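Local structure of putative integron gene cassette protein (Uncultured bacterium, 3GHJ) at residues A[35-40]-A[82-87]; A[44-49]-A[73-78]; A[48-53]-A[136-141]; A[96-101]-A[113-118]. The protein is of unknown function but belongs to the glyoxalase/bleomycin resistance protein/dioxygenase superfamily, whose members include metal-dependent enzymes and drug-binding resistance proteins. The protein carries 1 engineered substitution. All blocks are in the same frame, centred on the assembly; numbering follows the deposited sequence. Where two conformers were deposited one is given.

The four contacts trace one chain through the two four-stranded sheets of a glyoxalase/bleomycin-resistance-type fold. Contact 2 packs helix 39-49 on the first sheet, and contact 4 sets the start of helix 98-107 against an outer strand of the second. Contact 3, which shares Glu48 and Ile49 with contact 2, carries the end of helix 39-49 across to the second sheet; the centres of contacts 2 and 3 are about 9 Å apart, and Tyr46 OH lies 3.7 Å from Leu136 CD2. Contact 1 lies at the surface, where the loop 82-87 between the sheets meets strand 28-36, its centre about 26 Å from that of contact 4.

Contact 1 (A[35-40]-A[82-87]); sequences KVKNLE and ENWQQQ
Gln87 reaches across to the backbone of Lys35 and takes its N-H on the side-chain oxygen: Lys35 N to Gln87 OE1 is 3.0 Å, with a nearly straight angle of 168° at the hydrogen. The donor lies in the carbonyl plane, on a lone pair of OE1, and Lys35 CG comes alongside the same oxygen at 3.7 Å. Further along, Lys37 lays its aliphatic end against Trp84, CE standing 4.0 Å from CD1 of the indole, and the two side chains cross at about a right angle. A bend at chi2 (-72°) turns the Lys37 chain this way, and NZ ends 4.1 Å from Glu82 N. In the next shell, NZ of Lys37 is bonded to the carbonyl of Lys81, Gln87 NE2 to that of Ala33, and Gln87 N to the His134 ring. Both ends of the Gln87 amide are therefore used on strand 28-36, which fixes its rotation. The loop 82-87 leads from the first sheet to strand 88-93 of the second. The amide serves Ala33 and Lys35 much as a neighbouring strand would, tying an irregular linker to the strand, while Lys37 CE and Trp84 make a van der Waals contact at the exposed surface.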
loop_
_atom_site.group_PDB
_atom_site.type_symbol
_atom_site.label_atom_id
_atom_site.label_comp_id
_atom_site.label_asym_id
_atom_site.label_seq_id
_atom_site.Cartn_x
_atom_site.Cartn_y
_atom_site.Cartn_z
ATOM N N LYS A 35 5.302 8.789 -3.910
ATOM C CA LYS A 35 5.915 9.932 -4.585
ATOM C C LYS A 35 6.481 10.895 -3.557
ATOM O O LYS A 35 5.781 11.308 -2.636
ATOM C CB LYS A 35 4.894 10.654 -5.469
ATOM C CG LYS A 35 4.225 9.757 -6.499
ATOM C CD LYS A 35 5.231 9.143 -7.455
ATOM C CE LYS A 35 4.531 8.338 -8.542
ATOM N NZ LYS A 35 5.495 7.836 -9.562
ATOM N N VAL A 36 7.752 11.252 -3.711
ATOM C CA VAL A 36 8.408 12.119 -2.738
ATOM C C VAL A 36 9.033 13.340 -3.401
ATOM O O VAL A 36 9.520 13.262 -4.526
ATOM C CB VAL A 36 9.488 11.351 -1.928
ATOM C CG1 VAL A 36 8.876 10.098 -1.302
ATOM C CG2 VAL A 36 10.688 10.978 -2.804
ATOM N N LYS A 37 9.031 14.456 -2.686
ATOM C CA LYS A 37 9.639 15.687 -3.203
ATOM C C LYS A 37 11.168 15.648 -3.193
ATOM O O LYS A 37 11.816 16.225 -4.068
ATOM C CB LYS A 37 9.135 16.902 -2.424
ATOM C CG LYS A 37 7.688 17.271 -2.735
ATOM C CD LYS A 37 7.547 17.894 -4.120
ATOM C CE LYS A 37 6.115 18.347 -4.379
ATOM N NZ LYS A 37 6.019 19.199 -5.600
ATOM N N ASN A 38 11.741 14.968 -2.208
ATOM C CA ASN A 38 13.185 14.920 -2.039
ATOM C C ASN A 38 13.575 13.516 -1.607
ATOM O O ASN A 38 13.245 13.085 -0.495
ATOM C CB ASN A 38 13.617 15.959 -0.999
ATOM C CG ASN A 38 15.129 16.043 -0.831
ATOM O OD1 ASN A 38 15.798 15.052 -0.560
ATOM N ND2 ASN A 38 15.666 17.254 -0.958
ATOM N N LEU A 39 14.269 12.808 -2.488
ATOM C CA LEU A 39 14.593 11.408 -2.236
ATOM C C LEU A 39 15.407 11.243 -0.958
ATOM O O LEU A 39 15.147 10.340 -0.168
ATOM C CB LEU A 39 15.328 10.780 -3.418
ATOM C CG LEU A 39 15.463 9.256 -3.347
ATOM C CD1 LEU A 39 14.078 8.597 -3.342
ATOM C CD2 LEU A 39 16.292 8.746 -4.511
ATOM N N GLU A 40 16.391 12.113 -0.745
ATOM C CA GLU A 40 17.250 11.978 0.428
ATOM C C GLU A 40 16.491 12.239 1.722
ATOM O O GLU A 40 16.611 11.488 2.688
ATOM C CB GLU A 40 18.464 12.908 0.324
ATOM C CG GLU A 40 19.510 12.466 -0.700
ATOM C CD GLU A 40 19.092 12.705 -2.146
ATOM O OE1 GLU A 40 18.272 13.616 -2.403
ATOM O OE2 GLU A 40 19.596 11.983 -3.035
ATOM N N GLU A 82 7.117 17.768 -9.236
ATOM C CA GLU A 82 5.878 18.432 -9.621
ATOM C C GLU A 82 4.591 17.629 -9.322
ATOM O O GLU A 82 4.635 16.449 -9.121
ATOM C CB GLU A 82 5.989 18.812 -11.122
ATOM C CG GLU A 82 7.343 19.550 -11.488
ATOM C CD GLU A 82 7.280 20.511 -12.700
ATOM O OE1 GLU A 82 6.499 20.289 -13.651
ATOM O OE2 GLU A 82 8.063 21.459 -12.707
ATOM N N ASN A 83 3.447 18.279 -9.410
ATOM C CA ASN A 83 2.142 17.618 -9.388
ATOM C C ASN A 83 1.823 16.854 -8.099
ATOM O O ASN A 83 1.411 15.693 -8.147
ATOM C CB ASN A 83 2.008 16.674 -10.586
ATOM C CG ASN A 83 2.246 17.374 -11.912
ATOM O OD1 ASN A 83 2.078 18.588 -12.026
ATOM N ND2 ASN A 83 2.636 16.607 -12.922
ATOM N N TRP A 84 1.995 17.508 -6.956
ATOM C CA TRP A 84 1.771 16.859 -5.673
ATOM C C TRP A 84 0.344 16.350 -5.520
ATOM O O TRP A 84 -0.618 17.051 -5.831
ATOM C CB TRP A 84 2.071 17.824 -4.518
ATOM C CG TRP A 84 2.011 17.164 -3.151
ATOM C CD1 TRP A 84 3.034 16.520 -2.507
ATOM C CD2 TRP A 84 0.876 17.085 -2.275
ATOM N NE1 TRP A 84 2.602 16.043 -1.292
ATOM C CE2 TRP A 84 1.287 16.385 -1.119
ATOM C CE3 TRP A 84 -0.443 17.558 -2.341
ATOM C CZ2 TRP A 84 0.426 16.145 -0.045
ATOM C CZ3 TRP A 84 -1.298 17.316 -1.277
ATOM C CH2 TRP A 84 -0.859 16.619 -0.139
ATOM N N GLN A 85 0.193 15.100 -5.057
ATOM C CA GLN A 85 -1.081 14.575 -4.666
ATOM C C GLN A 85 -0.922 13.743 -3.402
ATOM O O GLN A 85 -0.058 12.950 -3.335
ATOM C CB GLN A 85 -1.706 13.701 -5.772
ATOM C CG GLN A 85 -2.559 14.487 -6.771
ATOM C CD GLN A 85 -3.582 13.617 -7.510
ATOM O OE1 GLN A 85 -3.891 12.502 -7.135
ATOM N NE2 GLN A 85 -4.043 14.137 -8.580
ATOM N N GLN A 86 -1.796 13.960 -2.446
ATOM C CA GLN A 86 -1.703 13.236 -1.190
ATOM C C GLN A 86 -1.986 11.756 -1.380
ATOM O O GLN A 86 -2.931 11.376 -2.076
ATOM C CB GLN A 86 -2.654 13.807 -0.135
ATOM C CG GLN A 86 -2.255 13.362 1.268
ATOM C CD GLN A 86 -3.086 13.995 2.347
ATOM O OE1 GLN A 86 -2.544 14.569 3.302
ATOM N NE2 GLN A 86 -4.398 13.899 2.218
ATOM N N GLN A 87 -1.169 10.937 -0.745
ATOM C CA GLN A 87 -1.387 9.515 -0.680
ATOM C C GLN A 87 -1.773 9.108 0.751
ATOM O O GLN A 87 -1.471 9.788 1.678
ATOM C CB GLN A 87 -0.123 8.786 -1.098
ATOM C CG GLN A 87 0.217 8.983 -2.558
ATOM C CD GLN A 87 1.485 8.294 -2.987
ATOM O OE1 GLN A 87 2.373 8.907 -3.459
ATOM N NE2 GLN A 87 1.512 7.001 -2.857
#

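Contact 2 (A[44-49]-A[73-78]); sequences QFYTEI and GMVVLQ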
loop_
_atom_site.group_PDB
_atom_site.type_symbol
_atom_site.label_atom_id
_atom_site.label_comp_id
_atom_site.label_asym_id
_atom_site.label_seq_id
_atom_site.Cartn_x
_atom_site.Cartn_y
_atom_site.Cartn_z
ATOM N N GLN A 44 15.627 9.407 4.518
ATOM C CA GLN A 44 16.024 9.579 5.911
ATOM C C GLN A 44 14.849 9.341 6.858
ATOM O O GLN A 44 14.995 8.702 7.890
ATOM C CB GLN A 44 16.626 10.970 6.124
ATOM C CG GLN A 44 17.958 11.156 5.419
ATOM C CD GLN A 44 18.445 12.591 5.449
ATOM O OE1 GLN A 44 17.743 13.491 5.908
ATOM N NE2 GLN A 44 19.658 12.812 4.954
ATOM N N PHE A 45 13.676 9.848 6.498
ATOM C CA PHE A 45 12.493 9.656 7.327
ATOM C C PHE A 45 12.107 8.174 7.411
ATOM O O PHE A 45 11.904 7.630 8.495
ATOM C CB PHE A 45 11.325 10.477 6.777
ATOM C CG PHE A 45 10.036 10.307 7.538
ATOM C CD1 PHE A 45 9.134 9.294 7.205
ATOM C CD2 PHE A 45 9.712 11.172 8.577
ATOM C CE1 PHE A 45 7.946 9.143 7.904
ATOM C CE2 PHE A 45 8.527 11.031 9.274
ATOM C CZ PHE A 45 7.639 10.022 8.934
ATOM N N TYR A 46 11.999 7.523 6.260
ATOM C CA TYR A 46 11.547 6.135 6.241
ATOM C C TYR A 46 12.538 5.160 6.879
ATOM O O TYR A 46 12.135 4.158 7.458
ATOM C CB TYR A 46 11.159 5.712 4.811
ATOM C CG TYR A 46 9.810 6.274 4.385
ATOM C CD1 TYR A 46 9.695 7.556 3.854
ATOM C CD2 TYR A 46 8.647 5.536 4.560
ATOM C CE1 TYR A 46 8.454 8.082 3.487
ATOM C CE2 TYR A 46 7.407 6.053 4.198
ATOM C CZ TYR A 46 7.318 7.318 3.666
ATOM O OH TYR A 46 6.083 7.818 3.314
ATOM N N THR A 47 13.831 5.463 6.798
ATOM C CA THR A 47 14.822 4.587 7.414
ATOM C C THR A 47 15.093 4.946 8.881
ATOM O O THR A 47 15.119 4.073 9.741
ATOM C CB THR A 47 16.149 4.574 6.625
ATOM O OG1 THR A 47 16.710 5.895 6.590
ATOM C CG2 THR A 47 15.939 4.080 5.205
ATOM N N GLU A 48 15.263 6.228 9.173
ATOM C CA GLU A 48 15.690 6.615 10.520
ATOM C C GLU A 48 14.530 6.743 11.496
ATOM O O GLU A 48 14.672 6.430 12.681
ATOM C CB GLU A 48 16.495 7.916 10.476
ATOM C CG GLU A 48 17.759 7.809 9.640
ATOM C CD GLU A 48 18.515 9.120 9.550
ATOM O OE1 GLU A 48 18.163 10.062 10.288
ATOM O OE2 GLU A 48 19.461 9.209 8.740
ATOM N N ILE A 49 13.383 7.212 11.016
ATOM C CA ILE A 49 12.235 7.361 11.891
ATOM C C ILE A 49 11.370 6.104 11.899
ATOM O O ILE A 49 11.063 5.567 12.962
ATOM C CB ILE A 49 11.412 8.629 11.574
ATOM C CG1 ILE A 49 12.267 9.868 11.856
ATOM C CG2 ILE A 49 10.143 8.679 12.423
ATOM C CD1 ILE A 49 11.504 11.170 11.840
ATOM N N GLY A 73 7.225 -6.479 3.813
ATOM C CA GLY A 73 6.648 -5.426 2.999
ATOM C C GLY A 73 7.736 -4.562 2.400
ATOM O O GLY A 73 8.919 -4.757 2.677
HETATM N N MSE A 74 7.328 -3.596 1.584
HETATM C CA MSE A 74 8.275 -2.732 0.897
HETATM C C MSE A 74 7.626 -1.404 0.566
HETATM O O MSE A 74 6.443 -1.349 0.226
HETATM C CB MSE A 74 8.759 -3.405 -0.384
HETATM C CG MSE A 74 9.637 -2.564 -1.300
HETATM SE SE MSE A 74 10.506 -3.642 -2.684
HETATM C CE MSE A 74 11.911 -4.379 -1.590
ATOM N N VAL A 75 8.366 -0.313 0.732
ATOM C CA VAL A 75 7.952 0.941 0.131
ATOM C C VAL A 75 8.953 1.284 -0.953
ATOM O O VAL A 75 10.148 1.013 -0.816
ATOM C CB VAL A 75 7.838 2.105 1.146
ATOM C CG1 VAL A 75 6.715 1.842 2.140
ATOM C CG2 VAL A 75 9.160 2.339 1.856
ATOM N N VAL A 76 8.457 1.843 -2.047
ATOM C CA VAL A 76 9.312 2.340 -3.117
ATOM C C VAL A 76 9.162 3.853 -3.182
ATOM O O VAL A 76 8.144 4.368 -3.641
ATOM C CB VAL A 76 8.977 1.725 -4.497
ATOM C CG1 VAL A 76 10.043 2.143 -5.521
ATOM C CG2 VAL A 76 8.877 0.205 -4.401
ATOM N N LEU A 77 10.165 4.571 -2.694
ATOM C CA LEU A 77 10.123 6.018 -2.759
ATOM C C LEU A 77 10.529 6.446 -4.161
ATOM O O LEU A 77 11.533 5.971 -4.688
ATOM C CB LEU A 77 11.072 6.628 -1.723
ATOM C CG LEU A 77 10.915 6.142 -0.277
ATOM C CD1 LEU A 77 11.929 6.852 0.610
ATOM C CD2 LEU A 77 9.499 6.378 0.240
ATOM N N GLN A 78 9.739 7.321 -4.774
ATOM C CA GLN A 78 10.020 7.763 -6.141
ATOM C C GLN A 78 9.996 9.277 -6.184
ATOM O O GLN A 78 8.970 9.885 -5.909
ATOM C CB GLN A 78 8.967 7.199 -7.096
ATOM C CG GLN A 78 8.924 5.680 -7.098
ATOM C CD GLN A 78 7.808 5.107 -7.950
ATOM O OE1 GLN A 78 7.966 4.054 -8.573
ATOM N NE2 GLN A 78 6.673 5.786 -7.971
#
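With CG set beside the backbone N and opposite the carbonyl carbon (chi1 -76°), Tyr46 projects its ring from helix 39-49 toward strand 73-79, and Leu77 answers with CG likewise opposite its own carbonyl carbon and a chi2 of -180° that extends CD1 and turns CD2 over the tyrosine. CD2 sits over one face of the phenol ring as a CH-pi contact, 3.9 Å from Leu77 CD2 to the Tyr46 centroid and only 17° off the ring normal. The other methyl, Leu77 CD1, reaches Tyr46 CD1 at 4.0 Å. On the opposite face lies Phe45 CD1, so the ring is sandwiched between its chain neighbour and the strand. Val75, two residues before Leu77 on the same side of the strand, adds CG2 at 4.2 Å from Tyr46 CD2 in one of its two conformers. This is helix-on-sheet packing in a glyoxalase/bleomycin-resistance-type fold, helix 39-49 lying on one face of the sheet of strands 28-36, 73-79, 63-68 and 53-58. Leu66 and Val34, from the strands on either side of 73-79, also touch the tyrosine. Its hydroxyl, buried beyond this apolar layer, is satisfied by a hydrogen bond with OD2 of Asp130. Leu77 meanwhile extends the packing along the helix to Leu39, Ser42 and Ser43.

Contact 3 (A[48-53]-A[136-141]); sequences EILGFE and LEFTAL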
loop_
_atom_site.group_PDB
_atom_site.type_symbol
_atom_site.label_atom_id
_atom_site.label_comp_id
_atom_site.label_asym_id
_atom_site.label_seq_id
_atom_site.Cartn_x
_atom_site.Cartn_y
_atom_site.Cartn_z
ATOM N N GLU A 48 15.263 6.228 9.173
ATOM C CA GLU A 48 15.690 6.615 10.520
ATOM C C GLU A 48 14.530 6.743 11.496
ATOM O O GLU A 48 14.672 6.430 12.681
ATOM C CB GLU A 48 16.495 7.916 10.476
ATOM C CG GLU A 48 17.759 7.809 9.640
ATOM C CD GLU A 48 18.515 9.120 9.550
ATOM O OE1 GLU A 48 18.163 10.062 10.288
ATOM O OE2 GLU A 48 19.461 9.209 8.740
ATOM N N ILE A 49 13.383 7.212 11.016
ATOM C CA ILE A 49 12.235 7.361 11.891
ATOM C C ILE A 49 11.370 6.104 11.899
ATOM O O ILE A 49 11.063 5.567 12.962
ATOM C CB ILE A 49 11.412 8.629 11.574
ATOM C CG1 ILE A 49 12.267 9.868 11.856
ATOM C CG2 ILE A 49 10.143 8.679 12.423
ATOM C CD1 ILE A 49 11.504 11.170 11.840
ATOM N N LEU A 50 11.002 5.606 10.722
ATOM C CA LEU A 50 10.204 4.383 10.667
ATOM C C LEU A 50 11.022 3.091 10.759
ATOM O O LEU A 50 10.467 2.026 11.014
ATOM C CB LEU A 50 9.306 4.360 9.422
ATOM C CG LEU A 50 8.303 5.516 9.327
ATOM C CD1 LEU A 50 7.393 5.319 8.120
ATOM C CD2 LEU A 50 7.476 5.636 10.606
ATOM N N GLY A 51 12.331 3.183 10.545
ATOM C CA GLY A 51 13.190 2.023 10.747
ATOM C C GLY A 51 13.209 1.034 9.599
ATOM O O GLY A 51 13.678 -0.098 9.755
ATOM N N PHE A 52 12.720 1.450 8.438
ATOM C CA PHE A 52 12.763 0.565 7.286
ATOM C C PHE A 52 14.206 0.360 6.831
ATOM O O PHE A 52 15.073 1.222 7.044
ATOM C CB PHE A 52 11.866 1.098 6.160
ATOM C CG PHE A 52 10.416 1.226 6.557
ATOM C CD1 PHE A 52 9.921 0.567 7.680
ATOM C CD2 PHE A 52 9.545 1.972 5.784
ATOM C CE1 PHE A 52 8.585 0.676 8.041
ATOM C CE2 PHE A 52 8.205 2.086 6.134
ATOM C CZ PHE A 52 7.723 1.434 7.260
ATOM N N GLU A 53 14.465 -0.768 6.215
ATOM C CA GLU A 53 15.821 -1.113 5.900
ATOM C C GLU A 53 16.178 -0.897 4.461
ATOM O O GLU A 53 15.379 -1.018 3.618
ATOM C CB GLU A 53 16.048 -2.574 6.239
ATOM C CG GLU A 53 16.087 -2.889 7.733
ATOM C CD GLU A 53 16.287 -4.387 7.964
ATOM O OE1 GLU A 53 15.367 -5.168 7.768
ATOM O OE2 GLU A 53 17.402 -4.799 8.292
ATOM N N LEU A 136 -0.038 9.048 6.540
ATOM C CA LEU A 136 0.380 7.727 6.990
ATOM C C LEU A 136 -0.408 7.308 8.220
ATOM O O LEU A 136 -1.032 8.131 8.899
ATOM C CB LEU A 136 1.889 7.693 7.276
ATOM C CG LEU A 136 2.809 7.451 6.075
ATOM C CD1 LEU A 136 2.613 8.523 5.007
ATOM C CD2 LEU A 136 4.271 7.389 6.530
ATOM N N GLU A 137 -0.383 6.017 8.497
ATOM C CA GLU A 137 -1.184 5.451 9.563
ATOM C C GLU A 137 -0.505 4.190 10.079
ATOM O O GLU A 137 0.143 3.466 9.313
ATOM C CB GLU A 137 -2.592 5.146 9.029
ATOM C CG GLU A 137 -3.499 4.391 9.981
ATOM C CD GLU A 137 -4.812 3.975 9.345
ATOM O OE1 GLU A 137 -5.131 4.457 8.233
ATOM O OE2 GLU A 137 -5.520 3.148 9.954
ATOM N N PHE A 138 -0.613 3.958 11.386
ATOM C CA PHE A 138 -0.374 2.642 11.961
ATOM C C PHE A 138 -1.740 2.078 12.327
ATOM O O PHE A 138 -2.529 2.759 12.991
ATOM C CB PHE A 138 0.480 2.716 13.230
ATOM C CG PHE A 138 1.902 3.164 13.010
ATOM C CD1 PHE A 138 2.581 2.888 11.837
ATOM C CD2 PHE A 138 2.587 3.823 14.024
ATOM C CE1 PHE A 138 3.901 3.297 11.669
ATOM C CE2 PHE A 138 3.897 4.231 13.858
ATOM C CZ PHE A 138 4.562 3.962 12.687
ATOM N N THR A 139 -2.021 0.853 11.904
ATOM C CA THR A 139 -3.303 0.204 12.176
ATOM C C THR A 139 -3.068 -1.066 12.966
ATOM O O THR A 139 -2.268 -1.916 12.570
ATOM C CB THR A 139 -4.015 -0.204 10.871
ATOM O OG1 THR A 139 -3.984 0.879 9.928
ATOM C CG2 THR A 139 -5.463 -0.613 11.153
ATOM N N ALA A 140 -3.775 -1.196 14.091
ATOM C CA ALA A 140 -3.712 -2.402 14.911
ATOM C C ALA A 140 -5.067 -3.115 14.893
ATOM O O ALA A 140 -6.102 -2.480 15.081
ATOM C CB ALA A 140 -3.302 -2.043 16.351
ATOM N N LEU A 141 -5.041 -4.426 14.673
ATOM C CA LEU A 141 -6.260 -5.212 14.489
ATOM C C LEU A 141 -6.327 -6.359 15.480
ATOM O O LEU A 141 -7.197 -7.221 15.342
ATOM C CB LEU A 141 -6.329 -5.798 13.074
ATOM C CG LEU A 141 -6.473 -4.860 11.882
ATOM C CD1 LEU A 141 -5.104 -4.402 11.398
ATOM C CD2 LEU A 141 -7.230 -5.561 10.770
ATOM O OXT LEU A 141 -5.525 -6.455 16.408
#
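Leu136 meets Leu50 methyl to methyl, its CD2 lying 4.1 Å from Leu50 CD1. The leucine on the strand points toward the end of helix 39-49, and Phe89 and Phe128 from the two adjoining strands also pack against it. Glu137 turns to the other face of the sheet, where its OE2 accepts a hydrogen bond from Thr139 OG1 at 2.7 Å; the hydroxyl approaches from well above the carboxylate plane, 63° out of it. Ser125 OG bonds the same oxygen, so two hydroxyls grip one atom of a buried carboxylate, and Thr139 OG1 is bonded in turn with Ser90 OG. The ring end of Phe138 reaches Leu50: it is met at the edge, close to its plane, by Leu50 CD2, 4.0 Å from Phe138 CZ. The two methyls of Leu50 thus divide between two strand residues, a fork set by chi1 of -60° and an extended chi2. The contact joins the residues following helix 39-49 to an inner strand, 135-140, of the second sheet of this glyoxalase-type fold. Gly51, with phi 81°, is the first residue to depart from helical backbone angles, and the ring of Phe52 folds back beneath Leu50, whose CB stands 3.9 Å above the ring plane over its centre. Beyond Phe138, Thr139 and the C-terminal Leu141 pack on Phe30 of the second subunit.

Contact 4 (A[96-101]-A[113-118]); sequences SEIEPL and HGPVNQ. Engineered in segment 113-118: Gln118 (natural residue Leu).
Ile98 and Glu99, in the first turn of helix 98-107, meet a single residue of strand 113-118, Pro115; here helix 98-107 packs on the sheet of strands 88-93, 135-140, 123-129 and 113-118 in a glyoxalase-type fold, touching its outer strand. The apolar part belongs to Ile98. Its CG2 branch, anti to the backbone N, lies 3.9 Å from Pro115 CB, and the two side chains run at a slant to each other. Val93, Leu126 and Ala140, from the three other strands of the sheet, also touch Ile98 and bury it. The second kind of contact sets a carboxylate beside aliphatic carbons. Glu99 bends at chi2 (-72°), which swings the carboxylate round to the proline, and OE2 comes to 3.6 Å from Pro115 CG and 3.8 Å from Pro115 CD. No hydrogen bond joins the two segments, and the van der Waals contact of Glu99 with Pro115 lies toward the solvent side, both residues being exposed. As to the backbone, the peptide bond before Pro115 is cis, and Gly114 ahead of it has phi 114°, a conformation that favours glycine. A polar tie to the helix is supplied just outside the two segments by Lys102, whose NZ bonds the carbonyl of Gly114. At the start of the helix, Leu101 N is bonded to Glu97 O at 2.9 Å, closing the turn that carries Ile98 and Glu99.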
loop_
_atom_site.group_PDB
_atom_site.type_symbol
_atom_site.label_atom_id
_atom_site.label_comp_id
_atom_site.label_asym_id
_atom_site.label_seq_id
_atom_site.Cartn_x
_atom_site.Cartn_y
_atom_site.Cartn_z
ATOM N N SER A 96 -1.027 -3.531 21.401
ATOM C CA SER A 96 -0.263 -3.209 22.608
ATOM C C SER A 96 0.888 -2.243 22.349
ATOM O O SER A 96 1.449 -1.679 23.287
ATOM C CB SER A 96 0.292 -4.485 23.236
ATOM O OG SER A 96 1.200 -5.121 22.353
ATOM N N GLU A 97 1.247 -2.052 21.084
ATOM C CA GLU A 97 2.354 -1.165 20.732
ATOM C C GLU A 97 1.911 0.230 20.293
ATOM O O GLU A 97 2.749 1.074 19.966
ATOM C CB GLU A 97 3.241 -1.807 19.660
ATOM C CG GLU A 97 3.909 -3.094 20.126
ATOM C CD GLU A 97 4.842 -2.887 21.307
ATOM O OE1 GLU A 97 5.369 -1.766 21.468
ATOM O OE2 GLU A 97 5.055 -3.853 22.072
ATOM N N ILE A 98 0.606 0.481 20.302
ATOM C CA ILE A 98 0.073 1.779 19.900
ATOM C C ILE A 98 0.667 2.941 20.713
ATOM O O ILE A 98 1.172 3.902 20.143
ATOM C CB ILE A 98 -1.485 1.784 19.944
ATOM C CG1 ILE A 98 -2.061 0.920 18.795
ATOM C CG2 ILE A 98 -2.038 3.207 19.915
ATOM C CD1 ILE A 98 -1.919 1.556 17.401
ATOM N N GLU A 99 0.636 2.861 22.039
ATOM C CA GLU A 99 1.173 3.982 22.807
ATOM C C GLU A 99 2.700 4.137 22.685
ATOM O O GLU A 99 3.195 5.255 22.516
ATOM C CB GLU A 99 0.722 3.921 24.270
ATOM C CG GLU A 99 -0.804 3.979 24.452
ATOM C CD GLU A 99 -1.430 5.352 24.171
ATOM O OE1 GLU A 99 -0.710 6.373 24.130
ATOM O OE2 GLU A 99 -2.669 5.399 24.009
ATOM N N PRO A 100 3.460 3.028 22.749
ATOM C CA PRO A 100 4.904 3.171 22.524
ATOM C C PRO A 100 5.229 3.781 21.160
ATOM O O PRO A 100 6.145 4.599 21.065
ATOM C CB PRO A 100 5.426 1.735 22.609
ATOM C CG PRO A 100 4.418 1.025 23.471
ATOM C CD PRO A 100 3.092 1.684 23.232
ATOM N N LEU A 101 4.494 3.401 20.119
ATOM C CA LEU A 101 4.811 3.915 18.789
ATOM C C LEU A 101 4.458 5.393 18.677
ATOM O O LEU A 101 5.208 6.182 18.081
ATOM C CB LEU A 101 4.081 3.103 17.717
ATOM C CG LEU A 101 4.704 1.739 17.437
ATOM C CD1 LEU A 101 3.718 0.877 16.658
ATOM C CD2 LEU A 101 6.020 1.892 16.685
ATOM N N HIS A 113 -1.754 11.863 15.636
ATOM C CA HIS A 113 -3.160 11.935 15.991
ATOM C C HIS A 113 -3.661 10.549 16.354
ATOM O O HIS A 113 -3.349 9.563 15.680
ATOM C CB HIS A 113 -3.983 12.506 14.832
ATOM C CG HIS A 113 -5.458 12.535 15.096
ATOM N ND1 HIS A 113 -6.053 13.493 15.889
ATOM C CD2 HIS A 113 -6.456 11.726 14.671
ATOM C CE1 HIS A 113 -7.354 13.270 15.944
ATOM N NE2 HIS A 113 -7.625 12.205 15.213
ATOM N N GLY A 114 -4.438 10.469 17.426
ATOM C CA GLY A 114 -4.978 9.204 17.873
ATOM C C GLY A 114 -4.374 8.848 19.217
ATOM O O GLY A 114 -3.625 9.652 19.778
ATOM N N PRO A 115 -4.643 7.630 19.710
ATOM C CA PRO A 115 -5.345 6.569 18.982
ATOM C C PRO A 115 -6.804 6.873 18.670
ATOM O O PRO A 115 -7.521 7.478 19.472
ATOM C CB PRO A 115 -5.246 5.363 19.919
ATOM C CG PRO A 115 -4.955 5.936 21.277
ATOM C CD PRO A 115 -4.185 7.190 21.044
ATOM N N VAL A 116 -7.226 6.443 17.488
ATOM C CA VAL A 116 -8.608 6.529 17.062
ATOM C C VAL A 116 -9.161 5.116 16.988
ATOM O O VAL A 116 -8.609 4.262 16.292
ATOM C CB VAL A 116 -8.705 7.137 15.659
ATOM C CG1 VAL A 116 -10.146 7.089 15.152
ATOM C CG2 VAL A 116 -8.155 8.555 15.651
ATOM N N ASN A 117 -10.248 4.855 17.705
ATOM C CA ASN A 117 -10.889 3.552 17.638
ATOM C C ASN A 117 -11.707 3.425 16.359
ATOM O O ASN A 117 -12.463 4.327 16.006
ATOM C CB ASN A 117 -11.786 3.323 18.858
ATOM C CG ASN A 117 -10.992 3.005 20.112
ATOM O OD1 ASN A 117 -9.873 2.494 20.044
ATOM N ND2 ASN A 117 -11.575 3.301 21.268
ATOM N N GLN A 118 -11.517 2.313 15.656
ATOM C CA GLN A 118 -12.293 1.996 14.464
ATOM C C GLN A 118 -13.203 0.840 14.830
ATOM O O GLN A 118 -12.891 -0.320 14.561
ATOM C CB GLN A 118 -11.366 1.572 13.322
ATOM C CG GLN A 118 -10.175 2.500 13.108
ATOM C CD GLN A 118 -10.565 3.806 12.439
ATOM O OE1 GLN A 118 -11.747 4.087 12.240
ATOM N NE2 GLN A 118 -9.569 4.610 12.083
#